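PDB 1BVP: core protein VP7 from Bluetongue virus, which forms, as homotrimeric capsomers mounted on a VP3 scaffold, a layer of the viral core and probably binds a host cell surface receptor. Local coordinates for residues K255-E266 with P300-L311. Sequence-based numbering, arbitrary orientation.
Sequences KTLNQYPALTAE and PPNDRDSILTLL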
loop_
_atom_site.group_PDB
_atom_site.type_symbol
_atom_site.label_atom_id
_atom_site.label_comp_id
_atom_site.label_asym_id
_atom_site.label_seq_id
_atom_site.Cartn_x
_atom_site.Cartn_y
_atom_site.Cartn_z
ATOM N N LYS A 255 -3.475 -8.570 12.239
ATOM C CA LYS A 255 -2.607 -8.454 11.093
ATOM C C LYS A 255 -3.322 -7.822 9.936
ATOM O O LYS A 255 -4.527 -8.068 9.737
ATOM C CB LYS A 255 -2.062 -9.826 10.675
ATOM C CG LYS A 255 -1.054 -10.494 11.627
ATOM C CD LYS A 255 0.227 -9.706 11.775
ATOM C CE LYS A 255 1.361 -10.556 12.369
ATOM N NZ LYS A 255 1.027 -11.268 13.622
ATOM N N THR A 256 -2.599 -6.954 9.227
ATOM C CA THR A 256 -3.142 -6.303 8.055
ATOM C C THR A 256 -2.331 -6.782 6.852
ATOM O O THR A 256 -1.455 -7.634 6.975
ATOM C CB THR A 256 -3.068 -4.805 8.158
ATOM O OG1 THR A 256 -1.726 -4.357 7.951
ATOM C CG2 THR A 256 -3.496 -4.372 9.520
ATOM N N LEU A 257 -2.665 -6.272 5.678
ATOM C CA LEU A 257 -1.983 -6.637 4.447
ATOM C C LEU A 257 -0.591 -5.989 4.336
ATOM O O LEU A 257 0.078 -6.138 3.332
ATOM C CB LEU A 257 -2.849 -6.214 3.270
ATOM C CG LEU A 257 -3.530 -7.288 2.435
ATOM C CD1 LEU A 257 -3.764 -8.580 3.164
ATOM C CD2 LEU A 257 -4.795 -6.705 1.915
ATOM N N ASN A 258 -0.201 -5.201 5.330
ATOM C CA ASN A 258 1.107 -4.567 5.325
ATOM C C ASN A 258 2.032 -5.271 6.301
ATOM O O ASN A 258 2.961 -4.659 6.772
ATOM C CB ASN A 258 1.035 -3.122 5.784
ATOM C CG ASN A 258 0.203 -2.248 4.876
ATOM O OD1 ASN A 258 -0.798 -1.706 5.307
ATOM N ND2 ASN A 258 0.640 -2.054 3.645
ATOM N N GLN A 259 1.746 -6.520 6.661
ATOM C CA GLN A 259 2.595 -7.263 7.600
ATOM C C GLN A 259 3.892 -7.748 6.943
ATOM O O GLN A 259 4.923 -7.940 7.600
ATOM C CB GLN A 259 1.831 -8.468 8.134
ATOM C CG GLN A 259 1.289 -9.333 7.052
ATOM C CD GLN A 259 0.621 -10.576 7.568
ATOM O OE1 GLN A 259 1.280 -11.463 8.104
ATOM N NE2 GLN A 259 -0.684 -10.671 7.381
ATOM N N TYR A 260 3.833 -7.887 5.625
ATOM C CA TYR A 260 4.942 -8.355 4.834
ATOM C C TYR A 260 5.010 -7.439 3.613
ATOM O O TYR A 260 3.992 -7.178 2.999
ATOM C CB TYR A 260 4.689 -9.822 4.426
ATOM C CG TYR A 260 5.805 -10.373 3.568
ATOM C CD1 TYR A 260 5.771 -10.201 2.177
ATOM C CD2 TYR A 260 6.948 -10.967 4.142
ATOM C CE1 TYR A 260 6.829 -10.582 1.389
ATOM C CE2 TYR A 260 8.017 -11.364 3.348
ATOM C CZ TYR A 260 7.944 -11.157 1.976
ATOM O OH TYR A 260 8.978 -11.452 1.156
ATOM N N PRO A 261 6.221 -6.985 3.216
ATOM C CA PRO A 261 6.349 -6.098 2.057
ATOM C C PRO A 261 5.652 -6.562 0.800
ATOM O O PRO A 261 5.912 -7.639 0.298
ATOM C CB PRO A 261 7.857 -5.936 1.873
ATOM C CG PRO A 261 8.462 -6.933 2.809
ATOM C CD PRO A 261 7.521 -7.188 3.882
ATOM N N ALA A 262 4.776 -5.695 0.294
ATOM C CA ALA A 262 3.967 -5.926 -0.891
ATOM C C ALA A 262 3.147 -7.201 -0.915
ATOM O O ALA A 262 2.811 -7.710 -2.008
ATOM C CB ALA A 262 4.749 -5.766 -2.157
ATOM N N LEU A 263 2.671 -7.615 0.267
ATOM C CA LEU A 263 1.832 -8.821 0.373
ATOM C C LEU A 263 0.660 -8.770 -0.631
ATOM O O LEU A 263 0.329 -9.765 -1.288
ATOM C CB LEU A 263 1.286 -8.970 1.789
ATOM C CG LEU A 263 1.204 -10.384 2.355
ATOM C CD1 LEU A 263 0.048 -10.465 3.331
ATOM C CD2 LEU A 263 1.058 -11.390 1.269
ATOM N N THR A 264 0.063 -7.586 -0.776
ATOM C CA THR A 264 -1.056 -7.419 -1.684
ATOM C C THR A 264 -0.678 -7.759 -3.123
ATOM O O THR A 264 -1.400 -8.472 -3.808
ATOM C CB THR A 264 -1.614 -5.985 -1.612
ATOM O OG1 THR A 264 -1.760 -5.599 -0.245
ATOM C CG2 THR A 264 -2.980 -5.930 -2.246
ATOM N N ALA A 265 0.469 -7.269 -3.579
ATOM C CA ALA A 265 0.908 -7.540 -4.937
ATOM C C ALA A 265 1.151 -9.039 -5.136
ATOM O O ALA A 265 0.921 -9.567 -6.236
ATOM C CB ALA A 265 2.136 -6.759 -5.227
ATOM N N GLU A 266 1.607 -9.737 -4.082
ATOM C CA GLU A 266 1.836 -11.190 -4.177
ATOM C C GLU A 266 0.505 -11.923 -4.286
ATOM O O GLU A 266 0.331 -12.834 -5.119
ATOM C CB GLU A 266 2.603 -11.707 -2.952
ATOM C CG GLU A 266 3.975 -11.061 -2.775
ATOM C CD GLU A 266 4.806 -11.030 -4.078
ATOM O OE1 GLU A 266 4.900 -12.076 -4.783
ATOM O OE2 GLU A 266 5.408 -9.971 -4.374
ATOM N N PRO A 300 -7.024 -10.365 6.070
ATOM C CA PRO A 300 -5.641 -10.802 5.866
ATOM C C PRO A 300 -5.304 -12.032 6.690
ATOM O O PRO A 300 -5.795 -12.197 7.803
ATOM C CB PRO A 300 -4.816 -9.572 6.270
ATOM C CG PRO A 300 -5.780 -8.676 7.018
ATOM C CD PRO A 300 -7.100 -8.931 6.383
ATOM N N PRO A 301 -4.535 -12.965 6.110
ATOM C CA PRO A 301 -4.137 -14.201 6.811
ATOM C C PRO A 301 -3.202 -13.783 7.931
ATOM O O PRO A 301 -2.608 -12.689 7.876
ATOM C CB PRO A 301 -3.381 -14.990 5.732
ATOM C CG PRO A 301 -3.900 -14.405 4.430
ATOM C CD PRO A 301 -4.027 -12.937 4.728
ATOM N N ASN A 302 -3.002 -14.635 8.925
ATOM C CA ASN A 302 -2.125 -14.202 10.010
ATOM C C ASN A 302 -1.143 -15.235 10.547
ATOM O O ASN A 302 -0.466 -14.984 11.553
ATOM C CB ASN A 302 -2.964 -13.651 11.160
ATOM C CG ASN A 302 -3.865 -14.692 11.743
ATOM O OD1 ASN A 302 -5.052 -14.709 11.451
ATOM N ND2 ASN A 302 -3.301 -15.615 12.526
ATOM N N ASP A 303 -1.077 -16.388 9.895
ATOM C CA ASP A 303 -0.182 -17.448 10.311
ATOM C C ASP A 303 0.905 -17.675 9.271
ATOM O O ASP A 303 0.721 -17.391 8.075
ATOM C CB ASP A 303 -0.968 -18.742 10.533
ATOM C CG ASP A 303 -1.747 -19.156 9.314
ATOM O OD1 ASP A 303 -2.655 -18.406 8.904
ATOM O OD2 ASP A 303 -1.450 -20.222 8.752
ATOM N N ARG A 304 2.018 -18.227 9.739
ATOM C CA ARG A 304 3.159 -18.537 8.911
ATOM C C ARG A 304 2.806 -19.329 7.655
ATOM O O ARG A 304 3.176 -18.932 6.538
ATOM C CB ARG A 304 4.178 -19.321 9.732
ATOM C CG ARG A 304 5.443 -19.653 8.992
ATOM C CD ARG A 304 6.402 -20.445 9.851
ATOM N NE ARG A 304 7.582 -20.889 9.105
ATOM C CZ ARG A 304 7.573 -21.904 8.241
ATOM N NH1 ARG A 304 6.443 -22.585 8.009
ATOM N NH2 ARG A 304 8.697 -22.253 7.621
ATOM N N ASP A 305 2.037 -20.401 7.819
ATOM C CA ASP A 305 1.694 -21.245 6.684
ATOM C C ASP A 305 1.018 -20.537 5.522
ATOM O O ASP A 305 1.454 -20.665 4.357
ATOM C CB ASP A 305 0.870 -22.451 7.120
ATOM C CG ASP A 305 1.662 -23.440 7.998
ATOM O OD1 ASP A 305 2.926 -23.372 8.117
ATOM O OD2 ASP A 305 0.975 -24.311 8.587
ATOM N N SER A 306 -0.012 -19.759 5.825
ATOM C CA SER A 306 -0.733 -19.045 4.777
ATOM C C SER A 306 0.170 -18.071 4.069
ATOM O O SER A 306 0.205 -18.044 2.830
ATOM C CB SER A 306 -1.900 -18.306 5.383
ATOM O OG SER A 306 -2.654 -19.248 6.107
ATOM N N ILE A 307 0.905 -17.276 4.845
ATOM C CA ILE A 307 1.790 -16.297 4.240
ATOM C C ILE A 307 2.825 -16.974 3.337
ATOM O O ILE A 307 3.019 -16.570 2.189
ATOM C CB ILE A 307 2.496 -15.482 5.296
ATOM C CG1 ILE A 307 1.466 -14.816 6.209
ATOM C CG2 ILE A 307 3.360 -14.455 4.620
ATOM C CD1 ILE A 307 0.579 -13.794 5.485
ATOM N N LEU A 308 3.447 -18.032 3.848
ATOM C CA LEU A 308 4.454 -18.773 3.111
ATOM C C LEU A 308 3.894 -19.311 1.811
ATOM O O LEU A 308 4.496 -19.150 0.728
ATOM C CB LEU A 308 4.914 -19.948 3.935
ATOM C CG LEU A 308 6.404 -20.196 4.102
ATOM C CD1 LEU A 308 6.577 -21.684 4.031
ATOM C CD2 LEU A 308 7.215 -19.522 3.030
ATOM N N THR A 309 2.763 -19.994 1.925
ATOM C CA THR A 309 2.103 -20.562 0.760
ATOM C C THR A 309 1.821 -19.499 -0.312
ATOM O O THR A 309 1.980 -19.752 -1.506
ATOM C CB THR A 309 0.797 -21.254 1.178
ATOM O OG1 THR A 309 1.073 -22.278 2.156
ATOM C CG2 THR A 309 0.121 -21.865 -0.006
ATOM N N LEU A 310 1.408 -18.308 0.107
ATOM C CA LEU A 310 1.137 -17.242 -0.840
ATOM C C LEU A 310 2.427 -16.835 -1.511
ATOM O O LEU A 310 2.459 -16.744 -2.743
ATOM C CB LEU A 310 0.469 -16.023 -0.169
ATOM C CG LEU A 310 -0.967 -16.326 0.281
ATOM C CD1 LEU A 310 -1.435 -15.257 1.208
ATOM C CD2 LEU A 310 -1.889 -16.486 -0.908
ATOM N N LEU A 311 3.482 -16.592 -0.728
ATOM C CA LEU A 311 4.770 -16.194 -1.308
ATOM C C LEU A 311 5.319 -17.247 -2.272
ATOM O O LEU A 311 5.690 -16.944 -3.411
ATOM C CB LEU A 311 5.789 -15.938 -0.216
ATOM C CG LEU A 311 5.372 -14.752 0.629
ATOM C CD1 LEU A 311 6.474 -14.465 1.613
ATOM C CD2 LEU A 311 5.108 -13.542 -0.271
#
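Leu311 CD1 makes a CH-pi contact over one face of the Tyr260 ring, 3.9 Å from its centroid and 21° off the normal, while Pro261 CD lies against the opposite face. Tyr260 CG stands anti to its own N (chi1 179°), swinging the ring out to meet the leucine. The other methyl, Leu311 CD2, packs on Glu266 CG at 3.7 Å. One turn earlier on helix 304-323, Ile307 CD1 touches Leu263 CD1 at 4.0 Å and the buried amide of Gln259, 3.6 Å from its OE1. That amide joins the two loops: NE2 donates almost straight to Pro301 O (2.8 Å, 158°), which lies in the amide plane, and also bonds Thr256 O at 3.2 Å. Thr256 opens a type I turn to Gln259 and an ST turn, its OG1 accepting from Asn258 N. Helices 263-271 and 304-323 lie in the helical domain of VP7, separate from its beta-sandwich domain. Pro300 CB still packs closely on Leu257 CD1, at 3.4 Å. The solvent side is looser: Lys255 CG meets Asn302 CB, with the lysine amine bonded to Thr118 O and the exposed Asn302 amide leading away. Glu266 OE1 bonds Ser314 and forms a salt bridge with Arg111 of a neighbouring subunit of the trimer.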